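Local coordinates for protein probable TonB-dependent siderophore receptor PiuA (Acinetobacter baumannii, PDB 5FP1) that probably takes part in the first step of iron uptake, binding iron-chelating siderophores at the outer membrane and possibly ferric enterobactin with micromolar affinity, at residues Met111-Gln116 and Ser220-Gln225; Tyr663-Ala668 and Asn683-Ser688; Val678-Asn683 and Leu712-Lys717. All coordinates share one frame; numbering follows the deposited sequence.

Interaction 1: residues Met111-Gln116 and Ser220-Gln225; sequences MFAVEQ and SYYYLQ
The rings of F112 and Y222 meet where the plug domain touches the inner face of the barrel. Y222 is the side chain to follow. Its CG stands anti to the backbone N (chi1 180°), which carries the ring inward from strand 215-226, with its edge toward A113. CB touches nothing on the plug segment. The first ring atom to do so is CD1, which lies near the methyl group of A113; one atom further, Y222 CE1 comes to 3.7 Å from A113 CB, and the methyl sits at the ring edge, near its plane. CE1 also reaches the F112 ring, 3.4 Å from F112 CE1, and Y222 CZ and OH continue along that same corner. The two rings are nearly parallel, their planes at 25°, but slid so far apart, with centroids 5.4 Å from each other, that they barely overlap. At the tip, Y222 OH shares a water with the plug backbone: the water lies 2.8 Å from Y222 OH and accepts the N-H of A113 at 3.1 Å.

F112 arrives from the opposite direction. Its chi1 of 84° folds the ring back under its neighbour, and A113 CB lies 4.1 Å above the ring plane, over its centre. Beyond Y222 it meets L224, whose CD1 is 4.2 Å from F112 CE1, and A181 and L183 of strand 177-188 also pack on it. The backbone carbonyl O of Y223 lies at the ring edge.

No direct hydrogen bond joins the two segments, so this contact relies on close packing, with one water satisfying the A113 N-H.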
loop_
_atom_site.group_PDB
_atom_site.type_symbol
_atom_site.label_atom_id
_atom_site.label_comp_id
_atom_site.label_asym_id
_atom_site.label_seq_id
_atom_site.Cartn_x
_atom_site.Cartn_y
_atom_site.Cartn_z
ATOM N N MET A 111 -2.572 11.442 -0.970
ATOM C CA MET A 111 -1.570 12.015 -0.064
ATOM C C MET A 111 -1.975 13.367 0.545
ATOM O O MET A 111 -1.231 13.887 1.369
ATOM C CB MET A 111 -0.242 12.177 -0.793
ATOM C CG MET A 111 0.399 10.859 -1.234
ATOM S SD MET A 111 0.805 9.775 0.149
ATOM C CE MET A 111 2.180 10.698 0.825
ATOM N N PHE A 112 -3.129 13.935 0.177
ATOM C CA PHE A 112 -3.397 15.339 0.555
ATOM C C PHE A 112 -3.488 15.563 2.050
ATOM O O PHE A 112 -3.102 16.621 2.528
ATOM C CB PHE A 112 -4.630 15.940 -0.137
ATOM C CG PHE A 112 -5.939 15.649 0.539
ATOM C CD1 PHE A 112 -6.611 14.457 0.302
ATOM C CD2 PHE A 112 -6.542 16.600 1.364
ATOM C CE1 PHE A 112 -7.830 14.190 0.885
ATOM C CE2 PHE A 112 -7.778 16.347 1.935
ATOM C CZ PHE A 112 -8.418 15.139 1.707
ATOM N N ALA A 113 -3.974 14.589 2.803
ATOM C CA ALA A 113 -4.070 14.740 4.246
ATOM C C ALA A 113 -2.971 14.006 4.997
ATOM O O ALA A 113 -3.085 13.802 6.203
ATOM C CB ALA A 113 -5.410 14.243 4.732
ATOM N N VAL A 114 -1.923 13.621 4.290
ATOM C CA VAL A 114 -0.861 12.783 4.856
ATOM C C VAL A 114 0.368 13.614 5.240
ATOM O O VAL A 114 0.929 14.312 4.418
ATOM C CB VAL A 114 -0.426 11.696 3.866
ATOM C CG1 VAL A 114 0.712 10.864 4.436
ATOM C CG2 VAL A 114 -1.585 10.797 3.510
ATOM N N GLU A 115 0.788 13.484 6.496
ATOM C CA GLU A 115 2.039 14.072 7.004
ATOM C C GLU A 115 3.271 13.273 6.539
ATOM O O GLU A 115 4.222 13.811 5.976
ATOM C CB GLU A 115 1.960 14.054 8.545
ATOM C CG GLU A 115 3.157 14.669 9.264
ATOM C CD GLU A 115 3.158 16.203 9.224
ATOM O OE1 GLU A 115 2.138 16.829 8.859
ATOM O OE2 GLU A 115 4.196 16.785 9.557
ATOM N N GLN A 116 3.241 11.960 6.784
ATOM C CA GLN A 116 4.325 11.056 6.389
ATOM C C GLN A 116 3.798 9.637 6.284
ATOM O O GLN A 116 2.713 9.360 6.747
ATOM C CB GLN A 116 5.491 11.093 7.396
ATOM C CG GLN A 116 5.145 10.587 8.771
ATOM C CD GLN A 116 6.076 11.107 9.855
ATOM O OE1 GLN A 116 6.563 12.228 9.778
ATOM N NE2 GLN A 116 6.281 10.312 10.885
ATOM N N SER A 220 -11.761 14.051 14.369
ATOM C CA SER A 220 -11.324 14.260 13.000
ATOM C C SER A 220 -12.198 13.497 12.011
ATOM O O SER A 220 -12.884 12.536 12.374
ATOM C CB SER A 220 -9.845 13.902 12.853
ATOM O OG SER A 220 -9.687 12.534 12.953
ATOM N N TYR A 221 -12.211 13.990 10.780
ATOM C CA TYR A 221 -13.003 13.413 9.729
ATOM C C TYR A 221 -12.184 13.491 8.469
ATOM O O TYR A 221 -11.425 14.449 8.265
ATOM C CB TYR A 221 -14.304 14.205 9.572
ATOM C CG TYR A 221 -15.160 13.829 8.392
ATOM C CD1 TYR A 221 -15.770 12.564 8.314
ATOM C CD2 TYR A 221 -15.413 14.735 7.359
ATOM C CE1 TYR A 221 -16.574 12.225 7.239
ATOM C CE2 TYR A 221 -16.215 14.389 6.281
ATOM C CZ TYR A 221 -16.781 13.133 6.218
ATOM O OH TYR A 221 -17.604 12.789 5.158
ATOM N N TYR A 222 -12.345 12.474 7.621
ATOM C CA TYR A 222 -11.663 12.389 6.358
ATOM C C TYR A 222 -12.672 11.923 5.322
ATOM O O TYR A 222 -13.444 10.996 5.565
ATOM C CB TYR A 222 -10.501 11.385 6.431
ATOM C CG TYR A 222 -9.737 11.243 5.125
ATOM C CD1 TYR A 222 -8.805 12.183 4.746
ATOM C CD2 TYR A 222 -9.962 10.167 4.267
ATOM C CE1 TYR A 222 -8.109 12.073 3.555
ATOM C CE2 TYR A 222 -9.271 10.049 3.076
ATOM C CZ TYR A 222 -8.339 10.999 2.720
ATOM O OH TYR A 222 -7.618 10.888 1.537
ATOM N N TYR A 223 -12.641 12.565 4.169
ATOM C CA TYR A 223 -13.520 12.231 3.054
ATOM C C TYR A 223 -12.743 12.359 1.770
ATOM O O TYR A 223 -12.041 13.354 1.540
ATOM C CB TYR A 223 -14.705 13.195 2.989
ATOM C CG TYR A 223 -15.441 13.226 1.643
ATOM C CD1 TYR A 223 -16.389 12.265 1.325
ATOM C CD2 TYR A 223 -15.191 14.225 0.715
ATOM C CE1 TYR A 223 -17.078 12.302 0.118
ATOM C CE2 TYR A 223 -15.873 14.284 -0.496
ATOM C CZ TYR A 223 -16.814 13.328 -0.794
ATOM O OH TYR A 223 -17.491 13.398 -2.003
ATOM N N LEU A 224 -12.890 11.348 0.925
ATOM C CA LEU A 224 -12.362 11.356 -0.420
ATOM C C LEU A 224 -13.293 10.627 -1.354
ATOM O O LEU A 224 -13.765 9.501 -1.051
ATOM C CB LEU A 224 -10.990 10.673 -0.471
ATOM C CG LEU A 224 -10.295 10.712 -1.835
ATOM C CD1 LEU A 224 -9.758 12.084 -2.151
ATOM C CD2 LEU A 224 -9.151 9.703 -1.907
ATOM N N GLN A 225 -13.557 11.247 -2.500
ATOM C CA GLN A 225 -14.447 10.645 -3.481
ATOM C C GLN A 225 -13.853 10.790 -4.859
ATOM O O GLN A 225 -13.353 11.874 -5.223
ATOM C CB GLN A 225 -15.855 11.280 -3.418
ATOM C CG GLN A 225 -16.870 10.506 -4.258
ATOM C CD GLN A 225 -18.332 10.833 -3.954
ATOM O OE1 GLN A 225 -18.690 11.465 -2.933
ATOM N NE2 GLN A 225 -19.203 10.368 -4.846
HETATM O O HOH W 1 -4.994 11.692 2.222
#

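Interaction 2: residues Tyr663-Ala668 and Asn683-Ser688; sequences YVRYDA and NINNLS
The guanidinium of R665 has N686 over one face, with N686 CB above its centre and the backbone N of N686 on that face too, and the carboxylate of D667 at its edge. That edge is a side-on grip: R665 NE gives a hydrogen bond of 2.8 Å to D667 OD2 on its syn lone pair, close to the guanidinium plane, while NH2 reaches OD1 at a poorer angle. The ring of Y666 has S688 OG at its edge, in plane, 3.9 Å from Y666 CD2.

D667 carries the grip across to the second segment. With CG anti to the carbonyl carbon (chi1 -63°), OD1 reaches toward segment 683-688 and takes the N-H of N686 at 2.9 Å, met from 38° above the carboxylate plane. OD1 serves two donors and OD2 a third, which together should hold the rotation of the carboxylate. The salt bridge has further charges around it, since R65 and E706 lie nearby in weak, long ion pairs.

On the face of A668 and I684, the loop residue L687 brings CD2 to 3.9 Å from A668 CB. A water ties Y666 N, N686 OD1 and S688 together; N686 ND2 is held separately by the carbonyls of E706 and K690.

Two backbone bonds pair A668 with I684, the one from A668 N to I684 O measuring 2.9 Å. Past N685 the strand ends: N686 turns out with positive phi, and L687 N instead closes on Y666 O at 2.8 Å. This is the antiparallel beta hairpin of strands 659-673 and 678-685 in the TonB-dependent receptor barrel, at the place where one strand gives way to a loop.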
loop_
_atom_site.group_PDB
_atom_site.type_symbol
_atom_site.label_atom_id
_atom_site.label_comp_id
_atom_site.label_asym_id
_atom_site.label_seq_id
_atom_site.Cartn_x
_atom_site.Cartn_y
_atom_site.Cartn_z
ATOM N N TYR A 663 14.344 -1.653 -15.052
ATOM C CA TYR A 663 14.238 -0.284 -15.518
ATOM C C TYR A 663 14.913 0.683 -14.551
ATOM O O TYR A 663 15.095 0.396 -13.358
ATOM C CB TYR A 663 12.760 0.146 -15.667
ATOM C CG TYR A 663 11.992 0.140 -14.353
ATOM C CD1 TYR A 663 12.009 1.227 -13.513
ATOM C CD2 TYR A 663 11.295 -0.976 -13.945
ATOM C CE1 TYR A 663 11.328 1.221 -12.301
ATOM C CE2 TYR A 663 10.608 -0.994 -12.736
ATOM C CZ TYR A 663 10.636 0.096 -11.907
ATOM O OH TYR A 663 9.936 0.073 -10.695
ATOM N N VAL A 664 15.229 1.859 -15.083
ATOM C CA VAL A 664 15.563 3.038 -14.302
ATOM C C VAL A 664 14.722 4.209 -14.778
ATOM O O VAL A 664 14.574 4.438 -15.975
ATOM C CB VAL A 664 17.049 3.421 -14.483
ATOM C CG1 VAL A 664 17.394 4.572 -13.566
ATOM C CG2 VAL A 664 17.925 2.233 -14.183
ATOM N N ARG A 665 14.171 4.949 -13.835
ATOM C CA ARG A 665 13.277 6.058 -14.104
ATOM C C ARG A 665 13.846 7.254 -13.378
ATOM O O ARG A 665 14.197 7.139 -12.202
ATOM C CB ARG A 665 11.878 5.760 -13.571
ATOM C CG ARG A 665 10.953 6.966 -13.461
ATOM C CD ARG A 665 10.283 7.025 -12.096
ATOM N NE ARG A 665 9.606 8.300 -11.842
ATOM C CZ ARG A 665 8.315 8.526 -12.030
ATOM N NH1 ARG A 665 7.519 7.551 -12.442
ATOM N NH2 ARG A 665 7.807 9.714 -11.754
ATOM N N TYR A 666 13.948 8.385 -14.074
ATOM C CA TYR A 666 14.491 9.623 -13.503
ATOM C C TYR A 666 13.444 10.692 -13.265
ATOM O O TYR A 666 12.430 10.779 -13.966
ATOM C CB TYR A 666 15.554 10.195 -14.454
ATOM C CG TYR A 666 16.650 9.216 -14.747
ATOM C CD1 TYR A 666 17.661 8.995 -13.838
ATOM C CD2 TYR A 666 16.662 8.494 -15.921
ATOM C CE1 TYR A 666 18.668 8.085 -14.096
ATOM C CE2 TYR A 666 17.649 7.576 -16.182
ATOM C CZ TYR A 666 18.657 7.390 -15.268
ATOM O OH TYR A 666 19.647 6.473 -15.527
ATOM N N ASP A 667 13.707 11.532 -12.272
ATOM C CA ASP A 667 12.860 12.665 -11.978
ATOM C C ASP A 667 13.707 13.901 -11.695
ATOM O O ASP A 667 14.867 13.792 -11.294
ATOM C CB ASP A 667 11.978 12.362 -10.780
ATOM C CG ASP A 667 11.031 11.195 -11.045
ATOM O OD1 ASP A 667 10.106 11.365 -11.869
ATOM O OD2 ASP A 667 11.236 10.101 -10.468
ATOM N N ALA A 668 13.115 15.063 -11.887
ATOM C CA ALA A 668 13.781 16.312 -11.520
ATOM C C ALA A 668 12.835 17.321 -10.952
ATOM O O ALA A 668 11.623 17.275 -11.198
ATOM C CB ALA A 668 14.522 16.883 -12.717
ATOM N N ASN A 683 8.100 20.288 -11.372
ATOM C CA ASN A 683 8.487 18.879 -11.319
ATOM C C ASN A 683 8.418 18.263 -12.706
ATOM O O ASN A 683 7.441 18.435 -13.414
ATOM C CB ASN A 683 7.531 18.119 -10.377
ATOM C CG ASN A 683 7.865 18.322 -8.913
ATOM O OD1 ASN A 683 7.370 19.257 -8.267
ATOM N ND2 ASN A 683 8.684 17.428 -8.371
ATOM N N ILE A 684 9.474 17.557 -13.087
ATOM C CA ILE A 684 9.471 16.781 -14.291
ATOM C C ILE A 684 9.605 15.311 -13.886
ATOM O O ILE A 684 10.589 14.901 -13.273
ATOM C CB ILE A 684 10.589 17.200 -15.257
ATOM C CG1 ILE A 684 10.389 18.673 -15.644
ATOM C CG2 ILE A 684 10.553 16.328 -16.506
ATOM C CD1 ILE A 684 11.503 19.209 -16.513
ATOM N N ASN A 685 8.584 14.540 -14.229
ATOM C CA ASN A 685 8.486 13.144 -13.810
ATOM C C ASN A 685 8.760 12.206 -14.962
ATOM O O ASN A 685 8.303 12.440 -16.087
ATOM C CB ASN A 685 7.094 12.905 -13.252
ATOM C CG ASN A 685 6.769 13.856 -12.119
ATOM O OD1 ASN A 685 7.511 13.940 -11.148
ATOM N ND2 ASN A 685 5.694 14.609 -12.259
ATOM N N ASN A 686 9.492 11.134 -14.679
ATOM C CA ASN A 686 9.905 10.177 -15.707
ATOM C C ASN A 686 10.517 10.964 -16.856
ATOM O O ASN A 686 10.059 10.942 -18.003
ATOM C CB ASN A 686 8.736 9.312 -16.183
ATOM C CG ASN A 686 9.179 8.176 -17.074
ATOM O OD1 ASN A 686 10.371 7.950 -17.286
ATOM N ND2 ASN A 686 8.203 7.409 -17.572
ATOM N N LEU A 687 11.609 11.607 -16.498
ATOM C CA LEU A 687 12.329 12.582 -17.295
ATOM C C LEU A 687 12.811 12.016 -18.621
ATOM O O LEU A 687 12.850 12.718 -19.623
ATOM C CB LEU A 687 13.525 13.007 -16.431
ATOM C CG LEU A 687 14.394 14.210 -16.654
ATOM C CD1 LEU A 687 13.550 15.468 -16.713
ATOM C CD2 LEU A 687 15.364 14.267 -15.485
ATOM N N SER A 688 13.176 10.748 -18.659
ATOM C CA SER A 688 13.607 10.140 -19.917
ATOM C C SER A 688 12.460 9.506 -20.717
ATOM O O SER A 688 12.709 8.886 -21.726
ATOM C CB SER A 688 14.694 9.089 -19.660
ATOM O OG SER A 688 14.182 7.971 -18.944
HETATM O O HOH W 2 12.954 8.551 -16.818
HETATM O O HOH W 3 9.840 15.297 -10.034
#

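Interaction 3: residues Val678-Asn683 and Leu712-Lys717; sequences VDLQLN and LAVNFK
Strands 678-683 and 712-717 run antiparallel at 156° with their axes 4.7 Å apart, and two hydrogen-bonded pairs, D679 with N715 and Q681 with A713, join them by four N-H to O bonds, among them Q681 N to A713 O at 2.8 Å. L680 faces V714 between them, and V678-F716 and L682-L712 flank them, all as non-hydrogen-bonded pairs; CA-H to O contacts fill in, as from L680 CA to A713 O.

V678, L680, L682, L712 and V714 share one face. L680 lies between L712 and V714: with CG anti to its own N (chi1 -174°), its CG lies 3.9 Å from L712 CD1, and its CD1 reaches V714 CG2 at 4.0 Å. L712 crosses it at a slant, laying CD1 also against L682 CB. At the far end V678 CG1 meets V714 CG1, likewise at 4.0 Å.

This pairing sits next to the barrel's closure: strand 709-717, the last of the chain, pairs on its other edge with strand 149-157, the first barrel strand, so that the wall runs round into a cylinder as in other TonB-dependent receptors.

The opposite face carries D679, Q681 and N715, with the small A713 among them. Q681 CB packs against N715 ND2, 3.9 Å away, with the two amide planes nearly perpendicular at 88°. A water donates to D679 OD2 at 2.8 Å and accepts from N715 ND2 at 2.9 Å. Each group has another tie, D679 OD1 to N673 and N715 OD1 to S153. Q681 runs out extended, and its NE2 gives a nearly straight hydrogen bond to N683 OD1, in the plane of both amides and on a lone pair of the oxygen. Q681 OE1 takes a hydrogen bond from R671 of the neighbouring strand 659-673, and NE2 also bonds to the carbonyl O of E53, tying the wall to the plug.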
loop_
_atom_site.group_PDB
_atom_site.type_symbol
_atom_site.label_atom_id
_atom_site.label_comp_id
_atom_site.label_asym_id
_atom_site.label_seq_id
_atom_site.Cartn_x
_atom_site.Cartn_y
_atom_site.Cartn_z
ATOM N N VAL A 678 5.737 32.591 -0.827
ATOM C CA VAL A 678 5.371 32.030 -2.124
ATOM C C VAL A 678 6.547 31.346 -2.801
ATOM O O VAL A 678 7.629 31.929 -2.927
ATOM C CB VAL A 678 4.791 33.108 -3.059
ATOM C CG1 VAL A 678 4.430 32.521 -4.415
ATOM C CG2 VAL A 678 3.578 33.771 -2.438
ATOM N N ASP A 679 6.321 30.095 -3.220
ATOM C CA ASP A 679 7.252 29.335 -4.035
ATOM C C ASP A 679 6.626 28.996 -5.394
ATOM O O ASP A 679 5.406 28.882 -5.543
ATOM C CB ASP A 679 7.601 28.008 -3.362
ATOM C CG ASP A 679 8.427 28.176 -2.131
ATOM O OD1 ASP A 679 9.005 29.275 -1.940
ATOM O OD2 ASP A 679 8.512 27.189 -1.365
ATOM N N LEU A 680 7.486 28.827 -6.374
ATOM C CA LEU A 680 7.097 28.268 -7.633
ATOM C C LEU A 680 7.892 26.972 -7.731
ATOM O O LEU A 680 9.099 26.966 -7.505
ATOM C CB LEU A 680 7.472 29.202 -8.772
ATOM C CG LEU A 680 6.979 28.790 -10.143
ATOM C CD1 LEU A 680 5.458 28.881 -10.212
ATOM C CD2 LEU A 680 7.615 29.673 -11.206
ATOM N N GLN A 681 7.209 25.868 -8.040
ATOM C CA GLN A 681 7.892 24.569 -8.095
ATOM C C GLN A 681 7.507 23.819 -9.359
ATOM O O GLN A 681 6.313 23.630 -9.667
ATOM C CB GLN A 681 7.603 23.707 -6.838
ATOM C CG GLN A 681 8.387 22.379 -6.841
ATOM C CD GLN A 681 8.203 21.589 -5.557
ATOM O OE1 GLN A 681 8.342 22.121 -4.453
ATOM N NE2 GLN A 681 7.853 20.301 -5.700
ATOM N N LEU A 682 8.545 23.434 -10.084
ATOM C CA LEU A 682 8.445 22.670 -11.299
ATOM C C LEU A 682 8.936 21.257 -11.029
ATOM O O LEU A 682 10.054 21.048 -10.551
ATOM C CB LEU A 682 9.343 23.284 -12.385
ATOM C CG LEU A 682 9.402 22.523 -13.697
ATOM C CD1 LEU A 682 8.015 22.437 -14.299
ATOM C CD2 LEU A 682 10.384 23.183 -14.658
ATOM N N ASN A 683 8.100 20.288 -11.372
ATOM C CA ASN A 683 8.487 18.879 -11.319
ATOM C C ASN A 683 8.418 18.263 -12.706
ATOM O O ASN A 683 7.441 18.435 -13.414
ATOM C CB ASN A 683 7.531 18.119 -10.377
ATOM C CG ASN A 683 7.865 18.322 -8.913
ATOM O OD1 ASN A 683 7.370 19.257 -8.267
ATOM N ND2 ASN A 683 8.684 17.428 -8.371
ATOM N N LEU A 712 3.679 22.289 -12.817
ATOM C CA LEU A 712 4.124 23.580 -12.292
ATOM C C LEU A 712 3.162 24.027 -11.238
ATOM O O LEU A 712 1.952 24.088 -11.471
ATOM C CB LEU A 712 4.195 24.635 -13.403
ATOM C CG LEU A 712 4.690 26.015 -12.938
ATOM C CD1 LEU A 712 6.154 25.896 -12.553
ATOM C CD2 LEU A 712 4.505 27.039 -14.051
ATOM N N ALA A 713 3.700 24.363 -10.062
ATOM C CA ALA A 713 2.875 24.739 -8.936
ATOM C C ALA A 713 3.286 26.086 -8.344
ATOM O O ALA A 713 4.466 26.394 -8.231
ATOM C CB ALA A 713 2.970 23.691 -7.843
ATOM N N VAL A 714 2.272 26.830 -7.927
ATOM C CA VAL A 714 2.432 27.947 -7.021
ATOM C C VAL A 714 1.980 27.525 -5.640
ATOM O O VAL A 714 0.799 27.247 -5.441
ATOM C CB VAL A 714 1.542 29.137 -7.403
ATOM C CG1 VAL A 714 1.840 30.292 -6.455
ATOM C CG2 VAL A 714 1.758 29.530 -8.860
ATOM N N ASN A 715 2.932 27.489 -4.709
ATOM C CA ASN A 715 2.711 27.054 -3.351
ATOM C C ASN A 715 2.783 28.253 -2.427
ATOM O O ASN A 715 3.706 29.081 -2.532
ATOM C CB ASN A 715 3.780 26.028 -2.961
ATOM C CG ASN A 715 3.720 24.790 -3.836
ATOM O OD1 ASN A 715 2.660 24.477 -4.355
ATOM N ND2 ASN A 715 4.851 24.159 -4.082
ATOM N N PHE A 716 1.814 28.355 -1.530
ATOM C CA PHE A 716 1.807 29.456 -0.581
ATOM C C PHE A 716 1.740 28.989 0.858
ATOM O O PHE A 716 1.181 27.934 1.171
ATOM C CB PHE A 716 0.743 30.507 -0.917
ATOM C CG PHE A 716 -0.659 30.005 -0.921
ATOM C CD1 PHE A 716 -1.415 29.997 0.246
ATOM C CD2 PHE A 716 -1.254 29.597 -2.106
ATOM C CE1 PHE A 716 -2.733 29.555 0.241
ATOM C CE2 PHE A 716 -2.564 29.147 -2.119
ATOM C CZ PHE A 716 -3.307 29.131 -0.944
ATOM N N LYS A 717 2.341 29.790 1.733
ATOM C CA LYS A 717 2.507 29.428 3.119
ATOM C C LYS A 717 2.517 30.688 3.980
ATOM O O LYS A 717 3.464 31.467 3.914
ATOM C CB LYS A 717 3.819 28.695 3.268
ATOM C CG LYS A 717 4.055 28.114 4.646
ATOM C CD LYS A 717 5.187 27.098 4.603
ATOM C CE LYS A 717 5.019 26.136 3.434
ATOM N NZ LYS A 717 5.814 24.887 3.588
HETATM O O HOH W 4 6.911 24.985 -2.189
#

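How the interactions relate
Interactions 2 and 3 follow one strand, 678-685: its C-terminal residues, 683-685, pair with 663-668 in interaction 2, while its earlier residues pair with 712-717 in interaction 3. N683 belongs to both, and the centres lie 19 Å apart. Together they place three neighbouring strands of the wall, 659-673, 678-685 and 709-717, side by side. Interaction 1 is different in kind, joining the plug to the inside of another part of the wall, strand 215-226. Its centre is about 21 Å from that of interaction 3 and 27 Å from that of interaction 2, with nearest atoms about 10 and 13 Å apart, so it touches neither directly.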